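Local coordinates for protein phosphodiesterase (Trypanosoma brucei brucei, PDB 5H2Q) that belongs to the cyclic nucleotide phosphodiesterase family of the HD clan, an all-helical metalloenzyme fold, here with zinc and magnesium ions bound, at residues V236-T247 and F297-F306; V24-D32 and Q98-R106. One frame throughout, in Å; residues are numbered along the deposited sequence.

Contact 1 of 2, residues V236-T247 and F297-F306; sequences VLMKAGDISNVT and FIDFVAAPFF. With ZN (zinc ion), chain C; LLI ((4~{a}~{S},8~{a}~{R})-2-cycloheptyl-4-[4-methoxy-3-[2-(2-oxidanylideneimidazolidin-1-yl)ethoxy]phenyl]-4~{a},5,8,8~{a}-tetrahydrophthalazin-1-one), chain E.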
loop_
_atom_site.group_PDB
_atom_site.type_symbol
_atom_site.label_atom_id
_atom_site.label_comp_id
_atom_site.label_asym_id
_atom_site.label_seq_id
_atom_site.Cartn_x
_atom_site.Cartn_y
_atom_site.Cartn_z
ATOM N N VAL A 236 -11.178 1.249 2.286
ATOM C CA VAL A 236 -11.321 -0.034 1.599
ATOM C C VAL A 236 -10.400 -0.152 0.379
ATOM O O VAL A 236 -9.818 -1.219 0.147
ATOM C CB VAL A 236 -12.817 -0.277 1.276
ATOM C CG1 VAL A 236 -13.014 -1.277 0.134
ATOM C CG2 VAL A 236 -13.529 -0.725 2.542
ATOM N N LEU A 237 -10.189 0.949 -0.363
ATOM C CA LEU A 237 -9.280 0.876 -1.494
ATOM C C LEU A 237 -7.809 0.800 -1.057
ATOM O O LEU A 237 -7.026 0.108 -1.690
ATOM C CB LEU A 237 -9.481 2.074 -2.433
ATOM C CG LEU A 237 -10.624 1.953 -3.391
ATOM C CD1 LEU A 237 -10.711 3.208 -4.194
ATOM C CD2 LEU A 237 -10.442 0.755 -4.339
ATOM N N MET A 238 -7.436 1.527 0.000
ATOM C CA MET A 238 -6.076 1.451 0.563
ATOM C C MET A 238 -5.849 0.011 1.043
ATOM O O MET A 238 -4.828 -0.614 0.732
ATOM C CB MET A 238 -5.971 2.439 1.745
ATOM C CG MET A 238 -4.553 2.679 2.268
ATOM S SD MET A 238 -3.247 3.102 1.062
ATOM C CE MET A 238 -3.993 4.437 0.144
ATOM N N LYS A 239 -6.823 -0.532 1.793
ATOM C CA LYS A 239 -6.724 -1.918 2.245
ATOM C C LYS A 239 -6.602 -2.883 1.060
ATOM O O LYS A 239 -5.794 -3.797 1.119
ATOM C CB LYS A 239 -7.963 -2.269 3.069
ATOM C CG LYS A 239 -7.874 -1.739 4.482
ATOM C CD LYS A 239 -9.098 -2.187 5.321
ATOM C CE LYS A 239 -9.241 -3.696 5.485
ATOM N NZ LYS A 239 -7.957 -4.377 5.822
ATOM N N ALA A 240 -7.412 -2.690 -0.021
ATOM C CA ALA A 240 -7.379 -3.523 -1.219
ATOM C C ALA A 240 -6.017 -3.504 -1.889
ATOM O O ALA A 240 -5.504 -4.552 -2.258
ATOM C CB ALA A 240 -8.474 -3.108 -2.200
ATOM N N GLY A 241 -5.395 -2.329 -1.995
ATOM C CA GLY A 241 -4.058 -2.287 -2.562
ATOM C C GLY A 241 -3.070 -3.047 -1.700
ATOM O O GLY A 241 -2.241 -3.795 -2.212
ATOM N N ASP A 242 -3.209 -2.928 -0.363
ATOM C CA ASP A 242 -2.313 -3.620 0.571
ATOM C C ASP A 242 -2.386 -5.137 0.462
ATOM O O ASP A 242 -1.358 -5.801 0.610
ATOM C CB ASP A 242 -2.603 -3.183 1.996
ATOM C CG ASP A 242 -1.410 -2.635 2.742
ATOM O OD1 ASP A 242 -0.260 -2.780 2.225
ATOM O OD2 ASP A 242 -1.602 -2.177 3.877
ATOM N N ILE A 243 -3.585 -5.682 0.190
ATOM C CA ILE A 243 -3.742 -7.136 0.080
ATOM C C ILE A 243 -3.945 -7.593 -1.379
ATOM O O ILE A 243 -4.436 -8.702 -1.624
ATOM C CB ILE A 243 -4.812 -7.697 1.043
ATOM C CG1 ILE A 243 -6.252 -7.192 0.716
ATOM C CG2 ILE A 243 -4.427 -7.437 2.507
ATOM C CD1 ILE A 243 -7.373 -7.909 1.653
ATOM N N SER A 244 -3.530 -6.752 -2.356
ATOM C CA SER A 244 -3.702 -7.034 -3.792
ATOM C C SER A 244 -2.679 -7.997 -4.435
ATOM O O SER A 244 -2.834 -8.305 -5.611
ATOM C CB SER A 244 -3.651 -5.722 -4.583
ATOM O OG SER A 244 -2.321 -5.226 -4.523
ATOM N N ASN A 245 -1.630 -8.451 -3.726
ATOM C CA ASN A 245 -0.630 -9.334 -4.356
ATOM C C ASN A 245 -1.273 -10.622 -4.890
ATOM O O ASN A 245 -0.816 -11.168 -5.887
ATOM C CB ASN A 245 0.491 -9.708 -3.389
ATOM C CG ASN A 245 1.316 -8.589 -2.794
ATOM O OD1 ASN A 245 1.897 -8.777 -1.721
ATOM N ND2 ASN A 245 1.435 -7.431 -3.466
ATOM N N VAL A 246 -2.342 -11.088 -4.232
ATOM C CA VAL A 246 -3.040 -12.315 -4.656
ATOM C C VAL A 246 -3.894 -12.116 -5.935
ATOM O O VAL A 246 -4.345 -13.115 -6.501
ATOM C CB VAL A 246 -3.869 -12.936 -3.500
ATOM C CG1 VAL A 246 -2.974 -13.252 -2.306
ATOM C CG2 VAL A 246 -5.009 -12.010 -3.091
ATOM N N THR A 247 -4.127 -10.835 -6.374
ATOM C CA THR A 247 -4.965 -10.496 -7.538
ATOM C C THR A 247 -4.153 -10.386 -8.844
ATOM O O THR A 247 -4.725 -10.147 -9.913
ATOM C CB THR A 247 -5.724 -9.169 -7.289
ATOM O OG1 THR A 247 -4.829 -8.049 -7.417
ATOM C CG2 THR A 247 -6.492 -9.128 -5.972
ATOM N N PHE A 297 -4.266 -17.429 3.383
ATOM C CA PHE A 297 -4.377 -15.980 3.215
ATOM C C PHE A 297 -5.569 -15.627 2.311
ATOM O O PHE A 297 -6.402 -14.805 2.688
ATOM C CB PHE A 297 -3.059 -15.390 2.678
ATOM C CG PHE A 297 -3.061 -13.880 2.577
ATOM C CD1 PHE A 297 -3.283 -13.088 3.700
ATOM C CD2 PHE A 297 -2.830 -13.248 1.358
ATOM C CE1 PHE A 297 -3.299 -11.688 3.601
ATOM C CE2 PHE A 297 -2.841 -11.852 1.261
ATOM C CZ PHE A 297 -3.071 -11.083 2.386
ATOM N N ILE A 298 -5.700 -16.321 1.185
ATOM C CA ILE A 298 -6.835 -16.135 0.274
ATOM C C ILE A 298 -8.183 -16.521 0.945
ATOM O O ILE A 298 -9.095 -15.692 1.015
ATOM C CB ILE A 298 -6.559 -16.875 -1.052
ATOM C CG1 ILE A 298 -5.465 -16.131 -1.849
ATOM C CG2 ILE A 298 -7.836 -17.047 -1.891
ATOM C CD1 ILE A 298 -4.710 -16.934 -2.902
ATOM N N ASP A 299 -8.269 -17.752 1.527
ATOM C CA ASP A 299 -9.516 -18.246 2.117
ATOM C C ASP A 299 -10.080 -17.433 3.257
ATOM O O ASP A 299 -11.283 -17.175 3.265
ATOM C CB ASP A 299 -9.354 -19.713 2.572
ATOM C CG ASP A 299 -9.264 -20.715 1.432
ATOM O OD1 ASP A 299 -9.482 -20.317 0.267
ATOM O OD2 ASP A 299 -9.006 -21.900 1.707
ATOM N N PHE A 300 -9.245 -17.056 4.224
ATOM C CA PHE A 300 -9.687 -16.341 5.416
ATOM C C PHE A 300 -9.544 -14.833 5.336
ATOM O O PHE A 300 -10.111 -14.130 6.181
ATOM C CB PHE A 300 -8.970 -16.892 6.661
ATOM C CG PHE A 300 -9.306 -18.341 6.936
ATOM C CD1 PHE A 300 -10.457 -18.683 7.638
ATOM C CD2 PHE A 300 -8.501 -19.365 6.441
ATOM C CE1 PHE A 300 -10.786 -20.025 7.864
ATOM C CE2 PHE A 300 -8.837 -20.708 6.661
ATOM C CZ PHE A 300 -9.976 -21.026 7.373
ATOM N N VAL A 301 -8.772 -14.321 4.356
ATOM C CA VAL A 301 -8.611 -12.869 4.257
ATOM C C VAL A 301 -9.034 -12.297 2.872
ATOM O O VAL A 301 -10.060 -11.625 2.793
ATOM C CB VAL A 301 -7.193 -12.368 4.682
ATOM C CG1 VAL A 301 -7.104 -10.846 4.618
ATOM C CG2 VAL A 301 -6.829 -12.852 6.084
ATOM N N ALA A 302 -8.218 -12.525 1.829
ATOM C CA ALA A 302 -8.336 -11.902 0.503
ATOM C C ALA A 302 -9.619 -12.208 -0.266
ATOM O O ALA A 302 -10.314 -11.264 -0.669
ATOM C CB ALA A 302 -7.125 -12.240 -0.345
ATOM N N ALA A 303 -9.943 -13.497 -0.478
ATOM C CA ALA A 303 -11.146 -13.878 -1.221
ATOM C C ALA A 303 -12.439 -13.310 -0.611
ATOM O O ALA A 303 -13.137 -12.607 -1.362
ATOM C CB ALA A 303 -11.226 -15.391 -1.426
ATOM N N PRO A 304 -12.752 -13.444 0.716
ATOM C CA PRO A 304 -13.979 -12.818 1.236
ATOM C C PRO A 304 -13.966 -11.299 1.089
ATOM O O PRO A 304 -14.974 -10.727 0.711
ATOM C CB PRO A 304 -14.007 -13.238 2.721
ATOM C CG PRO A 304 -13.138 -14.439 2.783
ATOM C CD PRO A 304 -12.068 -14.213 1.779
ATOM N N PHE A 305 -12.808 -10.649 1.336
ATOM C CA PHE A 305 -12.708 -9.194 1.205
ATOM C C PHE A 305 -13.103 -8.710 -0.215
ATOM O O PHE A 305 -13.968 -7.842 -0.331
ATOM C CB PHE A 305 -11.294 -8.712 1.586
ATOM C CG PHE A 305 -11.061 -7.236 1.369
ATOM C CD1 PHE A 305 -11.451 -6.307 2.320
ATOM C CD2 PHE A 305 -10.483 -6.775 0.189
ATOM C CE1 PHE A 305 -11.217 -4.939 2.126
ATOM C CE2 PHE A 305 -10.249 -5.407 -0.008
ATOM C CZ PHE A 305 -10.613 -4.503 0.963
ATOM N N PHE A 306 -12.465 -9.249 -1.264
ATOM C CA PHE A 306 -12.724 -8.788 -2.635
ATOM C C PHE A 306 -14.108 -9.187 -3.119
ATOM O O PHE A 306 -14.792 -8.362 -3.714
ATOM C CB PHE A 306 -11.656 -9.254 -3.608
ATOM C CG PHE A 306 -10.349 -8.493 -3.478
ATOM C CD1 PHE A 306 -10.206 -7.221 -4.027
ATOM C CD2 PHE A 306 -9.247 -9.076 -2.866
ATOM C CE1 PHE A 306 -8.985 -6.533 -3.936
ATOM C CE2 PHE A 306 -8.029 -8.383 -2.765
ATOM C CZ PHE A 306 -7.899 -7.130 -3.329
HETATM ZN ZN ZN C . 1.599 -2.005 3.001
HETATM C C2 LLI E . 0.635 -12.466 2.793
HETATM C C3 LLI E . 1.047 -11.872 1.581
HETATM O O1 LLI E . 0.690 -13.838 2.842
HETATM C C12 LLI E . 0.183 -7.918 4.911
HETATM C C14 LLI E . 0.644 -7.476 6.324
HETATM C C15 LLI E . -0.199 -8.074 7.447
HETATM C C16 LLI E . -1.207 -7.346 4.586
HETATM C C17 LLI E . -1.352 -5.899 4.989
HETATM C C18 LLI E . 0.693 -5.943 6.415
HETATM C C19 LLI E . -0.571 -5.307 5.893
HETATM C C21 LLI E . -1.447 -10.145 8.106
HETATM C C22 LLI E . -0.645 -11.433 8.538
HETATM C C23 LLI E . -2.845 -10.458 7.487
HETATM C C24 LLI E . -1.285 -12.362 9.572
HETATM C C25 LLI E . -3.857 -11.262 8.302
HETATM C C26 LLI E . -3.605 -12.773 8.352
HETATM C C27 LLI E . -2.348 -13.325 9.044
HETATM C C28 LLI E . 0.261 -14.485 4.050
HETATM C C29 LLI E . 0.520 -15.953 3.874
HETATM C C4 LLI E . 0.321 -11.663 3.881
HETATM C C5 LLI E . 1.154 -10.487 1.494
HETATM C C6 LLI E . 0.426 -10.276 3.790
HETATM C C7 LLI E . 0.849 -9.702 2.593
HETATM O O8 LLI E . 1.298 -12.740 0.552
HETATM C C9 LLI E . 1.938 -12.222 -0.619
HETATM C C10 LLI E . 0.095 -9.434 4.963
HETATM N N11 LLI E . -0.273 -10.094 6.048
HETATM N N13 LLI E . -0.599 -9.379 7.170
HETATM O O20 LLI E . -0.496 -7.461 8.460
HETATM N N30 LLI E . 1.929 -16.321 4.093
HETATM C C31 LLI E . 2.721 -15.784 5.203
HETATM C C32 LLI E . 2.738 -16.854 3.127
HETATM C C33 LLI E . 4.089 -16.414 4.972
HETATM N N34 LLI E . 3.989 -16.910 3.608
HETATM O O35 LLI E . 2.360 -17.253 2.034
HETATM O O HOH W 1 0.610 -1.849 5.053
HETATM O O HOH W 2 1.794 -4.046 3.776
#
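Val-236 and Ala-240 meet the ring of Phe-305 at its edge. The carbonyl O of Val-236 lies 3.5 Å from Phe-305 CZ, and Ala-240 CB lies 3.6 Å from Phe-305 CE2. Between them in sequence, Lys-239 passes its CB and CE by the same ring and sends NZ on to His-207. Asp-242 faces the pocket instead. Its OD1 binds the zinc ion at 2.2 Å, alongside His-92, His-128, Asp-129 and two waters, while OD2 accepts from one of those waters.

Ile-243 leaves helical geometry and turns to the second helix. Its CG1 stands between the backbone N and carbonyl carbon (chi1 65°), which puts Ile-243 CD1 3.6 Å from Phe-305 CD2. CG2 goes the other way, to Phe-297 CZ and the LLI ligand. Gly-241 O holds the turn, accepting from both N and OG of Ser-244. Val-246 then spreads two methyls. CG1 reaches the edge of Phe-297 and Ile-298 CG1; Val-246 CG2 presses on Ala-302 CB at 3.5 Å, a tight fit. Thr-247 OG1 bonds to Ser-244 O on a lone pair, and Thr-247 CG2 lies over one face of Phe-306, a CH-pi contact 3.9 Å from the ring centroid. Phe-305 CD2 covers the opposite face.

Phe-297 has one face against the aromatic ring of LLI, with CE1 to LLI C4 at 3.6 Å. The packing wall between the two helices thus becomes a wall of the ligand pocket. The axes of segments 236-242 and 297-306 make 132°, and the second has a pi-type turn at 298-302. Helix 318-334 covers Val-246 and Phe-306, helix 90-105 lies against Ala-240 and Ser-244, and helix 207-217 closes over Val-236 and Phe-305.

Contact 2 of 2, residues V24-D32 and Q98-R106; sequences VDVTDIDFD and QTIYTFLYR
Gln-98 meets the loop carbonyls of Val-26 and Asp-28 in the tight part of this contact. Its chain leaves the helix with CG anti to the backbone N (chi1 -167°) and bends at chi2, which brings the amide up against both. Gln-98 NE2 gives one hydrogen bond to Val-26 O at 2.9 Å and another to Asp-28 O at 3.0 Å. Both carbonyls are met from above their planes. Phe-31 N reaches Asp-28 O from the opposite face, closing a type I turn. Phe-31 packs its CB on the same amide, and a water lies between Gln-98 OE1 and Ile-29 O. Beside this, Ile-29 CG2 sits on Thr-102 CB at 3.8 Å, and Thr-27 CG2 lies alongside Tyr-101 CE1.

The other side is more exposed and is held by Arg-106 through hydrogen bonds and a salt bridge. Arg-106 grips Thr-27 side-on: NE bonds to Thr-27 O at 3.2 Å and NH2 to Thr-27 OG1 at 2.9 Å, the latter less straight at 137°. Arg-106 NH2 also makes a salt bridge to Asp-25 OD2 (3.3 Å). Asp-25 OD1 accepts from Thr-27 N, an Asx turn, and also from Thr-27 OG1.

The loop joins helix 10-17 to helix 33-38 and lies along the C-terminal half of helix 90-105. Helix 43-58 backs Val-26 and Phe-31, while helix 318-334 meets Ile-29 and Thr-102.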
loop_
_atom_site.group_PDB
_atom_site.type_symbol
_atom_site.label_atom_id
_atom_site.label_comp_id
_atom_site.label_asym_id
_atom_site.label_seq_id
_atom_site.Cartn_x
_atom_site.Cartn_y
_atom_site.Cartn_z
ATOM N N VAL A 24 6.139 0.375 -22.147
ATOM C CA VAL A 24 5.680 -0.414 -21.017
ATOM C C VAL A 24 4.617 0.434 -20.329
ATOM O O VAL A 24 4.929 1.479 -19.744
ATOM C CB VAL A 24 6.835 -0.790 -20.036
ATOM C CG1 VAL A 24 6.317 -1.686 -18.911
ATOM C CG2 VAL A 24 8.005 -1.474 -20.771
ATOM N N ASP A 25 3.369 -0.009 -20.415
ATOM C CA ASP A 25 2.264 0.726 -19.841
ATOM C C ASP A 25 2.171 0.551 -18.317
ATOM O O ASP A 25 1.707 -0.487 -17.838
ATOM C CB ASP A 25 0.973 0.342 -20.550
ATOM C CG ASP A 25 -0.261 1.069 -20.082
ATOM O OD1 ASP A 25 -0.125 2.015 -19.276
ATOM O OD2 ASP A 25 -1.363 0.707 -20.543
ATOM N N VAL A 26 2.509 1.618 -17.572
ATOM C CA VAL A 26 2.481 1.580 -16.094
ATOM C C VAL A 26 1.046 1.630 -15.531
ATOM O O VAL A 26 0.867 1.496 -14.324
ATOM C CB VAL A 26 3.393 2.647 -15.445
ATOM C CG1 VAL A 26 4.854 2.430 -15.853
ATOM C CG2 VAL A 26 2.920 4.070 -15.759
ATOM N N THR A 27 0.043 1.845 -16.389
ATOM C CA THR A 27 -1.356 1.915 -15.934
ATOM C C THR A 27 -2.102 0.571 -16.056
ATOM O O THR A 27 -3.266 0.496 -15.681
ATOM C CB THR A 27 -2.141 2.998 -16.712
ATOM O OG1 THR A 27 -2.404 2.535 -18.038
ATOM C CG2 THR A 27 -1.460 4.373 -16.723
ATOM N N ASP A 28 -1.475 -0.444 -16.639
ATOM C CA ASP A 28 -2.111 -1.745 -16.884
ATOM C C ASP A 28 -2.266 -2.641 -15.650
ATOM O O ASP A 28 -1.365 -2.682 -14.812
ATOM C CB ASP A 28 -1.341 -2.490 -17.992
ATOM C CG ASP A 28 -2.203 -3.516 -18.701
ATOM O OD1 ASP A 28 -2.900 -3.134 -19.677
ATOM O OD2 ASP A 28 -2.300 -4.657 -18.201
ATOM N N ILE A 29 -3.380 -3.422 -15.565
ATOM C CA ILE A 29 -3.532 -4.363 -14.459
ATOM C C ILE A 29 -2.439 -5.438 -14.482
ATOM O O ILE A 29 -2.112 -5.959 -13.418
ATOM C CB ILE A 29 -4.953 -4.973 -14.299
ATOM C CG1 ILE A 29 -5.281 -6.014 -15.406
ATOM C CG2 ILE A 29 -6.028 -3.871 -14.190
ATOM C CD1 ILE A 29 -6.551 -6.860 -15.109
ATOM N N ASP A 30 -1.858 -5.742 -15.670
ATOM C CA ASP A 30 -0.791 -6.736 -15.838
ATOM C C ASP A 30 0.609 -6.179 -15.700
ATOM O O ASP A 30 1.589 -6.896 -15.981
ATOM C CB ASP A 30 -0.935 -7.479 -17.186
ATOM C CG ASP A 30 -2.131 -8.407 -17.291
ATOM O OD1 ASP A 30 -2.857 -8.554 -16.298
ATOM O OD2 ASP A 30 -2.335 -8.992 -18.376
ATOM N N PHE A 31 0.729 -4.893 -15.294
ATOM C CA PHE A 31 2.041 -4.280 -15.158
ATOM C C PHE A 31 2.872 -5.132 -14.216
ATOM O O PHE A 31 2.377 -5.541 -13.168
ATOM C CB PHE A 31 1.932 -2.835 -14.622
ATOM C CG PHE A 31 3.300 -2.252 -14.336
ATOM C CD1 PHE A 31 4.174 -1.934 -15.378
ATOM C CD2 PHE A 31 3.721 -2.034 -13.027
ATOM C CE1 PHE A 31 5.437 -1.413 -15.113
ATOM C CE2 PHE A 31 5.001 -1.529 -12.764
ATOM C CZ PHE A 31 5.846 -1.228 -13.810
ATOM N N ASP A 32 4.101 -5.431 -14.621
ATOM C CA ASP A 32 5.018 -6.303 -13.881
ATOM C C ASP A 32 6.181 -5.493 -13.291
ATOM O O ASP A 32 7.175 -5.209 -13.971
ATOM C CB ASP A 32 5.532 -7.394 -14.824
ATOM C CG ASP A 32 6.315 -8.500 -14.140
ATOM O OD1 ASP A 32 6.790 -8.279 -12.988
ATOM O OD2 ASP A 32 6.504 -9.560 -14.768
ATOM N N GLN A 98 0.537 1.933 -7.793
ATOM C CA GLN A 98 0.180 1.488 -9.153
ATOM C C GLN A 98 -1.116 0.658 -9.146
ATOM O O GLN A 98 -1.986 0.845 -10.012
ATOM C CB GLN A 98 1.348 0.716 -9.772
ATOM C CG GLN A 98 1.174 0.507 -11.288
ATOM C CD GLN A 98 0.326 -0.707 -11.653
ATOM O OE1 GLN A 98 0.185 -1.667 -10.887
ATOM N NE2 GLN A 98 -0.283 -0.678 -12.837
ATOM N N THR A 99 -1.238 -0.259 -8.183
ATOM C CA THR A 99 -2.422 -1.119 -8.075
ATOM C C THR A 99 -3.672 -0.311 -7.809
ATOM O O THR A 99 -4.671 -0.481 -8.511
ATOM C CB THR A 99 -2.210 -2.208 -7.006
ATOM O OG1 THR A 99 -1.025 -2.913 -7.340
ATOM C CG2 THR A 99 -3.369 -3.193 -6.961
ATOM N N ILE A 100 -3.623 0.609 -6.835
ATOM C CA ILE A 100 -4.775 1.453 -6.522
ATOM C C ILE A 100 -5.150 2.262 -7.777
ATOM O O ILE A 100 -6.327 2.378 -8.100
ATOM C CB ILE A 100 -4.543 2.321 -5.278
ATOM C CG1 ILE A 100 -4.534 1.415 -3.999
ATOM C CG2 ILE A 100 -5.619 3.393 -5.142
ATOM C CD1 ILE A 100 -4.086 2.141 -2.796
ATOM N N TYR A 101 -4.148 2.769 -8.507
ATOM C CA TYR A 101 -4.425 3.487 -9.748
ATOM C C TYR A 101 -5.312 2.598 -10.678
ATOM O O TYR A 101 -6.308 3.084 -11.225
ATOM C CB TYR A 101 -3.122 3.836 -10.473
ATOM C CG TYR A 101 -3.381 4.702 -11.685
ATOM C CD1 TYR A 101 -3.738 4.137 -12.908
ATOM C CD2 TYR A 101 -3.288 6.087 -11.603
ATOM C CE1 TYR A 101 -4.023 4.936 -14.016
ATOM C CE2 TYR A 101 -3.581 6.898 -12.699
ATOM C CZ TYR A 101 -3.930 6.318 -13.907
ATOM O OH TYR A 101 -4.155 7.120 -15.004
ATOM N N THR A 102 -4.980 1.302 -10.801
ATOM C CA THR A 102 -5.801 0.409 -11.631
ATOM C C THR A 102 -7.191 0.242 -11.079
ATOM O O THR A 102 -8.126 0.127 -11.880
ATOM C CB THR A 102 -5.156 -0.948 -11.905
ATOM O OG1 THR A 102 -5.167 -1.726 -10.712
ATOM C CG2 THR A 102 -3.728 -0.845 -12.494
ATOM N N PHE A 103 -7.343 0.172 -9.737
ATOM C CA PHE A 103 -8.691 0.036 -9.151
ATOM C C PHE A 103 -9.506 1.252 -9.472
ATOM O O PHE A 103 -10.657 1.131 -9.836
ATOM C CB PHE A 103 -8.642 -0.175 -7.640
ATOM C CG PHE A 103 -7.947 -1.432 -7.170
ATOM C CD1 PHE A 103 -7.756 -2.514 -8.034
ATOM C CD2 PHE A 103 -7.493 -1.542 -5.859
ATOM C CE1 PHE A 103 -7.133 -3.693 -7.585
ATOM C CE2 PHE A 103 -6.874 -2.719 -5.416
ATOM C CZ PHE A 103 -6.685 -3.775 -6.284
ATOM N N LEU A 104 -8.892 2.446 -9.377
ATOM C CA LEU A 104 -9.605 3.676 -9.686
ATOM C C LEU A 104 -9.967 3.813 -11.146
ATOM O O LEU A 104 -11.123 4.127 -11.427
ATOM C CB LEU A 104 -8.752 4.908 -9.259
ATOM C CG LEU A 104 -8.527 5.097 -7.762
ATOM C CD1 LEU A 104 -7.485 6.201 -7.490
ATOM C CD2 LEU A 104 -9.840 5.415 -7.051
ATOM N N TYR A 105 -9.009 3.599 -12.071
ATOM C CA TYR A 105 -9.208 3.957 -13.494
ATOM C C TYR A 105 -9.400 2.806 -14.482
ATOM O O TYR A 105 -9.685 3.063 -15.661
ATOM C CB TYR A 105 -8.074 4.881 -13.943
ATOM C CG TYR A 105 -8.049 6.147 -13.101
ATOM C CD1 TYR A 105 -9.086 7.081 -13.171
ATOM C CD2 TYR A 105 -7.064 6.347 -12.143
ATOM C CE1 TYR A 105 -9.106 8.207 -12.347
ATOM C CE2 TYR A 105 -7.068 7.474 -11.316
ATOM C CZ TYR A 105 -8.088 8.407 -11.429
ATOM O OH TYR A 105 -8.086 9.522 -10.631
ATOM N N ARG A 106 -9.270 1.552 -14.022
ATOM C CA ARG A 106 -9.559 0.376 -14.835
ATOM C C ARG A 106 -10.788 -0.280 -14.182
ATOM O O ARG A 106 -11.626 -0.823 -14.890
ATOM C CB ARG A 106 -8.376 -0.606 -14.912
ATOM C CG ARG A 106 -7.077 -0.016 -15.460
ATOM C CD ARG A 106 -7.150 0.213 -16.948
ATOM N NE ARG A 106 -5.833 0.485 -17.516
ATOM C CZ ARG A 106 -5.581 0.526 -18.816
ATOM N NH1 ARG A 106 -6.551 0.301 -19.695
ATOM N NH2 ARG A 106 -4.353 0.789 -19.251
HETATM O O HOH W 3 -1.181 -4.066 -10.999
#

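Contact 1 belongs to the core and contact 2 lies nearer the surface. All touching residues of contact 1 are buried, and its side chains meet through methyls and phenyl rings, beside the zinc and the ligand. Contact 2 depends on side-chain donors that hold loop carbonyls, with a salt bridge on its exposed side. Their centres are 16 Å apart. Helix 90-105 joins them: one side of it binds the 24-32 loop, and another packs on segment 236-247. There Phe-103 CE2 meets Ala-240 CB at 3.6 Å, and Leu-104 CD2 meets Leu-237 CD1 at 3.7 Å. Helix 318-334 also touches both contacts.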